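Local coordinates for protein putative 4-Hydroxy-2-oxoglutarate aldolase / 2-dehydro-3-deoxyphosphogluconate aldolase (Yersinia enterocolitica, PDB 3LM7) that is a putative aldolase of the KDGP aldolase family, built on a TIM-barrel fold, at residues N18-S23 / H219-I224; G187-P192 / G212-I217. One frame throughout, in Å; residues are numbered along the deposited sequence.

Interaction 1 of 2, residues N18-S23 / H219-I224; sequences NVLAGS and HIYSSI
The Asn18 amide stacks on one face of the His219 imidazole, the planes 18° apart. Asn18 CB makes a CH-pi contact, 3.9 Å from the centroid of the His219 ring and almost on its normal. Asn18 CG stands anti to its own backbone N (chi1 -170°), carrying the amide across the imidazole toward His219 CE1. Asn18 OD1 is hydrogen-bonded to Ser69 OG, and Asn18 ND2 reaches Tyr221 OH through a water. The same hydroxyl meets His219 ND1 at 2.5 Å in a hydrogen bond, and Tyr221 CZ lies in plane at the imidazole edge. Leu20 crosses Tyr221 at about a right angle. Leu20 CG is 3.6 Å from Tyr221 CD1, and Leu20 CD1 lies over one face of the phenol ring. Val19 CG1 packs at 3.7 Å on Ile224 CD1, and these two side chains also cross nearly at a right angle. The backbones share one direct bond, Ile220 N to Asn18 O at 3.0 Å. Beyond it a second water joins Leu20 N to Ile220 O. The pairing is consistent with closure of a TIM barrel: strand 17-20 meets the chain that runs where the last barrel strand is expected.

Interaction 2 of 2, residues G187-P192 / G212-I217; sequences GFWLEP and GVTKVI
Lys215 lays the start of its side chain across one face of the Trp189 indole. Lys215 CG sits above the five-membered ring of Trp189, 3.6 Å from its centroid and 11° off the normal, a CH-pi contact. The lysine then bends at chi2 (-83°) and its end leaves the indole. Lys215 NZ bonds to Asp13 O, and the lysine makes a cation-pi contact with Tyr10, which also packs on Trp189.

Glu191 and Ile217 run alongside each other. Glu191 OE2 comes within 3.6 Å of Ile217 CD1, so an apolar branch lines the carboxylate. Leu190 CB meets Val213 CG1 at 3.9 Å, and Pro192 CD approaches Val216 CG1.

Two backbone bonds tie the segments: Leu190 N to Lys215 O at 3.2 Å, and Ile217 N to Leu190 O at 2.9 Å. Ile217 O is buried without a hydrogen-bond partner in the model, but Glu191 CA makes a CA-H...O contact to it at 3.1 Å. At the Phe188 end of the contact, a water bridges Phe188 O and Thr214 N.

Further out, Glu191 OE2 is hydrogen-bonded to Ser161 OG, and Glu191 OE1 to Asn117 ND2 and His94 NE2. Leu190 packs on helix 173-185, and Thr214 touches Thr214 of the second subunit. Gly187 and Gly212 each have positive phi and end a helix in a Schellman motif, which turns the chain into its segment. After helix 201-211 the chain returns beside strand 189-192 in the same direction. This is consistent with a beta-alpha-beta crossover of a TIM barrel, although 212-217 is not a regular strand.

Interactions 1 and 2 join the same irregular chain, 212-224, to the two outermost strands of the parallel sheet, 17-20 and 189-192 respectively. Both are largely buried. Interaction 2 is the more extensive, with two direct backbone bonds against one, and its outer end reaches the second subunit. That end sets aliphatic carbons on an indole, while its inner end holds a buried carboxylate in polar bonds. Interaction 1 relies on an amide-imidazole stack and two bridging waters, and its apolar side packs on helix 234-247. The contacts meet at His219: its NE2 lies 2.8 Å from Glu191 OE1, and its N bonds to Pro192 O. Asn18 CB also packs on Ile217 CG2.

Interaction 1 of 2, residues N18-S23 / H219-I224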
ATOM      1  N   ASN A  18       3.840 -16.713  -5.946  1.00  6.89           N
ATOM      2  CA  ASN A  18       3.250 -17.280  -7.124  1.00  6.71           C
ATOM      3  C   ASN A  18       4.078 -18.459  -7.629  1.00  7.98           C
ATOM      4  O   ASN A  18       5.259 -18.287  -8.004  1.00  8.71           O
ATOM      5  CB  ASN A  18       3.047 -16.126  -8.193  1.00  7.20           C
ATOM      6  CG  ASN A  18       2.209 -16.524  -9.431  1.00  9.22           C
ATOM      7  OD1 ASN A  18       1.414 -15.666  -9.970  1.00 14.90           O
ATOM      8  ND2 ASN A  18       2.419 -17.711  -9.968  1.00  4.77           N
ATOM      9  N   VAL A  19       3.466 -19.658  -7.707  1.00  6.24           N
ATOM     10  CA  VAL A  19       4.244 -20.845  -8.074  1.00  7.03           C
ATOM     11  C   VAL A  19       3.325 -21.638  -8.933  1.00  7.71           C
ATOM     12  O   VAL A  19       2.113 -21.405  -8.930  1.00  9.39           O
ATOM     13  CB  VAL A  19       4.712 -21.681  -6.758  1.00  7.87           C
ATOM     14  CG1 VAL A  19       5.467 -20.790  -5.769  1.00  6.42           C
ATOM     15  CG2 VAL A  19       3.477 -22.244  -6.017  1.00  5.29           C
ATOM     16  N   LEU A  20       3.857 -22.575  -9.700  1.00 10.40           N
ATOM     17  CA  LEU A  20       3.045 -23.371 -10.612  1.00 11.59           C
ATOM     18  C   LEU A  20       2.539 -24.656  -9.961  1.00 12.93           C
ATOM     19  O   LEU A  20       3.206 -25.216  -9.117  1.00 12.24           O
ATOM     20  CB  LEU A  20       3.891 -23.779 -11.839  1.00 11.45           C
ATOM     21  CG  LEU A  20       4.417 -22.615 -12.677  1.00 17.62           C
ATOM     22  CD1 LEU A  20       5.241 -23.146 -13.860  1.00 18.49           C
ATOM     23  CD2 LEU A  20       3.276 -21.594 -13.127  1.00 16.76           C
ATOM     24  N   ALA A  21       1.396 -25.150 -10.408  1.00 12.99           N
ATOM     25  CA  ALA A  21       0.926 -26.469  -9.958  1.00 13.58           C
ATOM     26  C   ALA A  21       1.219 -27.494 -11.026  1.00 14.17           C
ATOM     27  O   ALA A  21       1.009 -27.237 -12.202  1.00 15.32           O
ATOM     28  CB  ALA A  21      -0.590 -26.438  -9.629  1.00 13.20           C
ATOM     29  N   GLY A  22       1.656 -28.683 -10.636  1.00 14.37           N
ATOM     30  CA  GLY A  22       1.835 -29.728 -11.657  1.00 15.59           C
ATOM     31  C   GLY A  22       0.608 -30.635 -11.760  1.00 16.15           C
ATOM     32  O   GLY A  22       0.556 -31.500 -12.652  1.00 16.96           O
ATOM     33  N   SER A  23      -0.352 -30.463 -10.866  1.00 14.43           N
ATOM     34  CA  SER A  23      -1.562 -31.318 -10.849  1.00 14.94           C
ATOM     35  C   SER A  23      -2.565 -30.696  -9.879  1.00 14.49           C
ATOM     36  O   SER A  23      -2.199 -29.802  -9.105  1.00 12.94           O
ATOM     37  CB  SER A  23      -1.206 -32.734 -10.339  1.00 15.34           C
ATOM     38  OG  SER A  23      -0.928 -32.742  -8.941  1.00 13.65           O
ATOM     39  N   HIS A 219       7.666 -14.669  -8.345  1.00  6.30           N
ATOM     40  CA  HIS A 219       7.337 -15.912  -9.011  1.00  7.88           C
ATOM     41  C   HIS A 219       8.485 -16.871  -8.820  1.00  8.28           C
ATOM     42  O   HIS A 219       9.613 -16.469  -9.022  1.00  8.92           O
ATOM     43  CB  HIS A 219       7.144 -15.659 -10.519  1.00  7.31           C
ATOM     44  CG  HIS A 219       5.924 -14.854 -10.815  1.00  7.49           C
ATOM     45  ND1 HIS A 219       4.947 -15.298 -11.675  1.00  8.94           N
ATOM     46  CD2 HIS A 219       5.506 -13.649 -10.347  1.00  6.71           C
ATOM     47  CE1 HIS A 219       3.987 -14.384 -11.753  1.00  9.17           C
ATOM     48  NE2 HIS A 219       4.309 -13.364 -10.979  1.00  7.84           N
ATOM     49  N   ILE A 220       8.184 -18.120  -8.437  1.00  8.08           N
ATOM     50  CA  ILE A 220       9.234 -19.121  -8.200  1.00  9.38           C
ATOM     51  C   ILE A 220       8.854 -20.424  -8.887  1.00  7.84           C
ATOM     52  O   ILE A 220       7.877 -21.037  -8.547  1.00  9.03           O
ATOM     53  CB  ILE A 220       9.489 -19.388  -6.681  1.00  9.57           C
ATOM     54  CG1 ILE A 220       9.457 -18.079  -5.849  1.00  9.55           C
ATOM     55  CG2 ILE A 220      10.833 -20.129  -6.529  1.00 12.70           C
ATOM     56  CD1 ILE A 220       8.017 -17.623  -5.432  1.00  7.64           C
ATOM     57  N   TYR A 221       9.607 -20.786  -9.904  1.00  9.15           N
ATOM     58  CA  TYR A 221       9.196 -21.798 -10.860  1.00 11.83           C
ATOM     59  C   TYR A 221      10.208 -22.961 -10.791  1.00 12.99           C
ATOM     60  O   TYR A 221      10.275 -23.623  -9.775  1.00 13.48           O
ATOM     61  CB  TYR A 221       9.120 -21.204 -12.265  1.00 13.78           C
ATOM     62  CG  TYR A 221       8.021 -20.156 -12.462  1.00 13.10           C
ATOM     63  CD1 TYR A 221       6.857 -20.141 -11.678  1.00 19.30           C
ATOM     64  CD2 TYR A 221       8.127 -19.229 -13.462  1.00 18.97           C
ATOM     65  CE1 TYR A 221       5.833 -19.145 -11.862  1.00 14.66           C
ATOM     66  CE2 TYR A 221       7.090 -18.277 -13.704  1.00 15.95           C
ATOM     67  CZ  TYR A 221       5.966 -18.256 -12.899  1.00 15.41           C
ATOM     68  OH  TYR A 221       4.972 -17.334 -13.179  1.00 18.24           O
ATOM     69  N   SER A 222      11.028 -23.169 -11.825  1.00 14.24           N
ATOM     70  CA  SER A 222      11.687 -24.482 -11.937  1.00 15.28           C
ATOM     71  C   SER A 222      12.623 -24.818 -10.756  1.00 14.85           C
ATOM     72  O   SER A 222      12.865 -25.986 -10.508  1.00 13.35           O
ATOM     73  CB  SER A 222      12.450 -24.598 -13.275  1.00 15.57           C
ATOM     74  OG  SER A 222      13.508 -23.664 -13.272  1.00 18.40           O
ATOM     75  N   SER A 223      13.173 -23.811 -10.052  1.00 13.77           N
ATOM     76  CA  SER A 223      14.076 -24.068  -8.969  1.00 13.44           C
ATOM     77  C   SER A 223      13.373 -24.831  -7.797  1.00 13.06           C
ATOM     78  O   SER A 223      14.025 -25.414  -6.943  1.00 12.69           O
ATOM     79  CB  SER A 223      14.608 -22.735  -8.442  1.00 14.05           C
ATOM     80  OG  SER A 223      13.514 -22.022  -7.920  1.00 12.62           O
ATOM     81  N   ILE A 224      12.046 -24.787  -7.757  1.00 11.91           N
ATOM     82  CA  ILE A 224      11.265 -25.529  -6.712  1.00 12.36           C
ATOM     83  C   ILE A 224      10.376 -26.619  -7.249  1.00 12.50           C
ATOM     84  O   ILE A 224       9.456 -27.089  -6.555  1.00 14.81           O
ATOM     85  CB  ILE A 224      10.459 -24.562  -5.789  1.00 10.27           C
ATOM     86  CG1 ILE A 224       9.412 -23.758  -6.562  1.00  9.64           C
ATOM     87  CG2 ILE A 224      11.435 -23.631  -4.980  1.00 12.67           C
ATOM     88  CD1 ILE A 224       8.465 -23.012  -5.713  1.00  8.75           C
TER
HETATM   89  O   HOH W   1       2.180 -17.658 -12.670  1.00 11.31           O
HETATM   90  O   HOH W   2       6.606 -23.433  -9.339  1.00 11.38           O

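Interaction 2 of 2, residues G187-P192 / G212-I217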
ATOM      1  N   GLY A 187       3.102   4.103  -6.419  1.00  7.01           N
ATOM      2  CA  GLY A 187       2.022   3.255  -5.869  1.00  8.63           C
ATOM      3  C   GLY A 187       1.714   2.009  -6.693  1.00  8.88           C
ATOM      4  O   GLY A 187       0.613   1.483  -6.634  1.00 10.60           O
ATOM      5  N   PHE A 188       2.674   1.528  -7.478  1.00  6.74           N
ATOM      6  CA  PHE A 188       2.411   0.377  -8.377  1.00  6.51           C
ATOM      7  C   PHE A 188       3.089  -0.881  -7.797  1.00  7.68           C
ATOM      8  O   PHE A 188       3.947  -0.802  -6.920  1.00  7.09           O
ATOM      9  CB  PHE A 188       2.926   0.671  -9.804  1.00  5.54           C
ATOM     10  CG  PHE A 188       2.155  -0.011 -10.901  1.00  7.44           C
ATOM     11  CD1 PHE A 188       0.784   0.245 -11.082  1.00  8.82           C
ATOM     12  CD2 PHE A 188       2.827  -0.853 -11.828  1.00  6.51           C
ATOM     13  CE1 PHE A 188       0.060  -0.376 -12.142  1.00  8.20           C
ATOM     14  CE2 PHE A 188       2.113  -1.427 -12.911  1.00  6.80           C
ATOM     15  CZ  PHE A 188       0.723  -1.175 -13.066  1.00  6.68           C
ATOM     16  N   TRP A 189       2.606  -2.043  -8.216  1.00  6.59           N
ATOM     17  CA  TRP A 189       3.026  -3.326  -7.637  1.00  6.09           C
ATOM     18  C   TRP A 189       4.029  -4.018  -8.514  1.00  6.74           C
ATOM     19  O   TRP A 189       4.200  -3.672  -9.691  1.00  6.14           O
ATOM     20  CB  TRP A 189       1.778  -4.202  -7.417  1.00  5.41           C
ATOM     21  CG  TRP A 189       0.725  -3.461  -6.573  1.00  7.44           C
ATOM     22  CD1 TRP A 189       0.924  -2.364  -5.713  1.00  7.64           C
ATOM     23  CD2 TRP A 189      -0.661  -3.778  -6.502  1.00  8.25           C
ATOM     24  NE1 TRP A 189      -0.278  -1.984  -5.171  1.00  6.67           N
ATOM     25  CE2 TRP A 189      -1.266  -2.838  -5.612  1.00  9.51           C
ATOM     26  CE3 TRP A 189      -1.461  -4.804  -7.079  1.00 10.50           C
ATOM     27  CZ2 TRP A 189      -2.649  -2.865  -5.307  1.00  8.32           C
ATOM     28  CZ3 TRP A 189      -2.891  -4.797  -6.798  1.00 10.43           C
ATOM     29  CH2 TRP A 189      -3.439  -3.822  -5.911  1.00 10.27           C
ATOM     30  N   LEU A 190       4.713  -5.025  -7.959  1.00  5.29           N
ATOM     31  CA  LEU A 190       5.847  -5.594  -8.668  1.00  5.47           C
ATOM     32  C   LEU A 190       5.927  -7.114  -8.522  1.00  5.92           C
ATOM     33  O   LEU A 190       5.756  -7.652  -7.396  1.00  5.70           O
ATOM     34  CB  LEU A 190       7.137  -4.971  -8.076  1.00  4.25           C
ATOM     35  CG  LEU A 190       8.515  -5.335  -8.712  1.00  6.81           C
ATOM     36  CD1 LEU A 190       8.518  -5.159 -10.249  1.00  7.62           C
ATOM     37  CD2 LEU A 190       9.621  -4.416  -8.083  1.00  2.73           C
ATOM     38  N   GLU A 191       6.228  -7.803  -9.643  1.00  4.73           N
ATOM     39  CA  GLU A 191       6.292  -9.251  -9.656  1.00  5.35           C
ATOM     40  C   GLU A 191       7.628  -9.681 -10.239  1.00  6.49           C
ATOM     41  O   GLU A 191       7.749  -9.893 -11.470  1.00  6.93           O
ATOM     42  CB  GLU A 191       5.107  -9.823 -10.482  1.00  4.81           C
ATOM     43  CG  GLU A 191       3.754  -9.161 -10.111  1.00  6.79           C
ATOM     44  CD  GLU A 191       2.562  -9.936 -10.596  1.00  5.79           C
ATOM     45  OE1 GLU A 191       2.740 -11.103 -11.030  1.00  6.69           O
ATOM     46  OE2 GLU A 191       1.440  -9.444 -10.423  1.00  8.00           O
ATOM     47  N   PRO A 192       8.673  -9.773  -9.390  1.00  6.49           N
ATOM     48  CA  PRO A 192       9.964 -10.222  -9.937  1.00  7.38           C
ATOM     49  C   PRO A 192       9.896 -11.672 -10.390  1.00  6.84           C
ATOM     50  O   PRO A 192       9.299 -12.523  -9.692  1.00  5.44           O
ATOM     51  CB  PRO A 192      10.936 -10.098  -8.747  1.00  6.99           C
ATOM     52  CG  PRO A 192      10.044 -10.137  -7.534  1.00  8.57           C
ATOM     53  CD  PRO A 192       8.726  -9.530  -7.931  1.00  8.29           C
ATOM     54  N   GLY A 212       9.876   0.123  -0.793  1.00  9.87           N
ATOM     55  CA  GLY A 212       8.561   0.567  -0.310  1.00 10.03           C
ATOM     56  C   GLY A 212       7.422   0.038  -1.215  1.00  9.18           C
ATOM     57  O   GLY A 212       6.285   0.514  -1.142  1.00 10.89           O
ATOM     58  N   VAL A 213       7.718  -0.950  -2.071  1.00  7.07           N
ATOM     59  CA  VAL A 213       6.656  -1.508  -2.917  1.00  5.19           C
ATOM     60  C   VAL A 213       5.496  -2.096  -2.053  1.00  6.20           C
ATOM     61  O   VAL A 213       5.748  -2.929  -1.191  1.00  7.02           O
ATOM     62  CB  VAL A 213       7.169  -2.566  -3.924  1.00  5.68           C
ATOM     63  CG1 VAL A 213       6.036  -3.054  -4.826  1.00  4.42           C
ATOM     64  CG2 VAL A 213       8.317  -1.984  -4.761  1.00  6.76           C
ATOM     65  N   THR A 214       4.273  -1.655  -2.318  1.00  6.48           N
ATOM     66  CA  THR A 214       3.112  -1.986  -1.508  1.00  9.09           C
ATOM     67  C   THR A 214       2.686  -3.466  -1.605  1.00 10.43           C
ATOM     68  O   THR A 214       2.332  -4.071  -0.568  1.00 10.80           O
ATOM     69  CB  THR A 214       1.958  -1.072  -1.866  1.00 10.53           C
ATOM     70  OG1 THR A 214       2.435   0.271  -1.615  1.00 13.57           O
ATOM     71  CG2 THR A 214       0.797  -1.296  -0.887  1.00 16.21           C
ATOM     72  N   LYS A 215       2.685  -4.011  -2.822  1.00  7.66           N
ATOM     73  CA  LYS A 215       2.409  -5.442  -3.003  1.00  7.73           C
ATOM     74  C   LYS A 215       3.468  -6.033  -3.869  1.00  7.69           C
ATOM     75  O   LYS A 215       3.777  -5.498  -4.980  1.00  7.83           O
ATOM     76  CB  LYS A 215       1.062  -5.615  -3.716  1.00  6.46           C
ATOM     77  CG  LYS A 215      -0.141  -4.914  -2.963  1.00 10.50           C
ATOM     78  CD  LYS A 215      -0.687  -5.726  -1.900  1.00 11.91           C
ATOM     79  CE  LYS A 215      -1.998  -5.186  -1.323  1.00 15.57           C
ATOM     80  NZ  LYS A 215      -1.692  -4.084  -0.404  1.00 19.08           N
ATOM     81  N   VAL A 216       3.993  -7.161  -3.424  1.00  7.23           N
ATOM     82  CA  VAL A 216       5.047  -7.848  -4.156  1.00  6.31           C
ATOM     83  C   VAL A 216       4.604  -9.271  -4.397  1.00  6.88           C
ATOM     84  O   VAL A 216       4.125  -9.924  -3.460  1.00  6.60           O
ATOM     85  CB  VAL A 216       6.402  -7.874  -3.353  1.00  6.44           C
ATOM     86  CG1 VAL A 216       7.499  -8.447  -4.253  1.00  6.87           C
ATOM     87  CG2 VAL A 216       6.729  -6.429  -2.895  1.00  6.22           C
ATOM     88  N   ILE A 217       4.687  -9.735  -5.645  1.00  7.32           N
ATOM     89  CA  ILE A 217       4.213 -11.094  -5.993  1.00  7.11           C
ATOM     90  C   ILE A 217       5.405 -11.768  -6.694  1.00  6.90           C
ATOM     91  O   ILE A 217       5.564 -11.684  -7.903  1.00  7.19           O
ATOM     92  CB  ILE A 217       2.923 -11.109  -6.897  1.00  5.37           C
ATOM     93  CG1 ILE A 217       1.759 -10.418  -6.163  1.00  7.03           C
ATOM     94  CG2 ILE A 217       2.530 -12.618  -7.285  1.00  5.29           C
ATOM     95  CD1 ILE A 217       0.455 -10.185  -7.085  1.00  7.64           C
TER
HETATM   96  O   HOH W   3       3.864   0.310  -4.412  1.00  7.01           O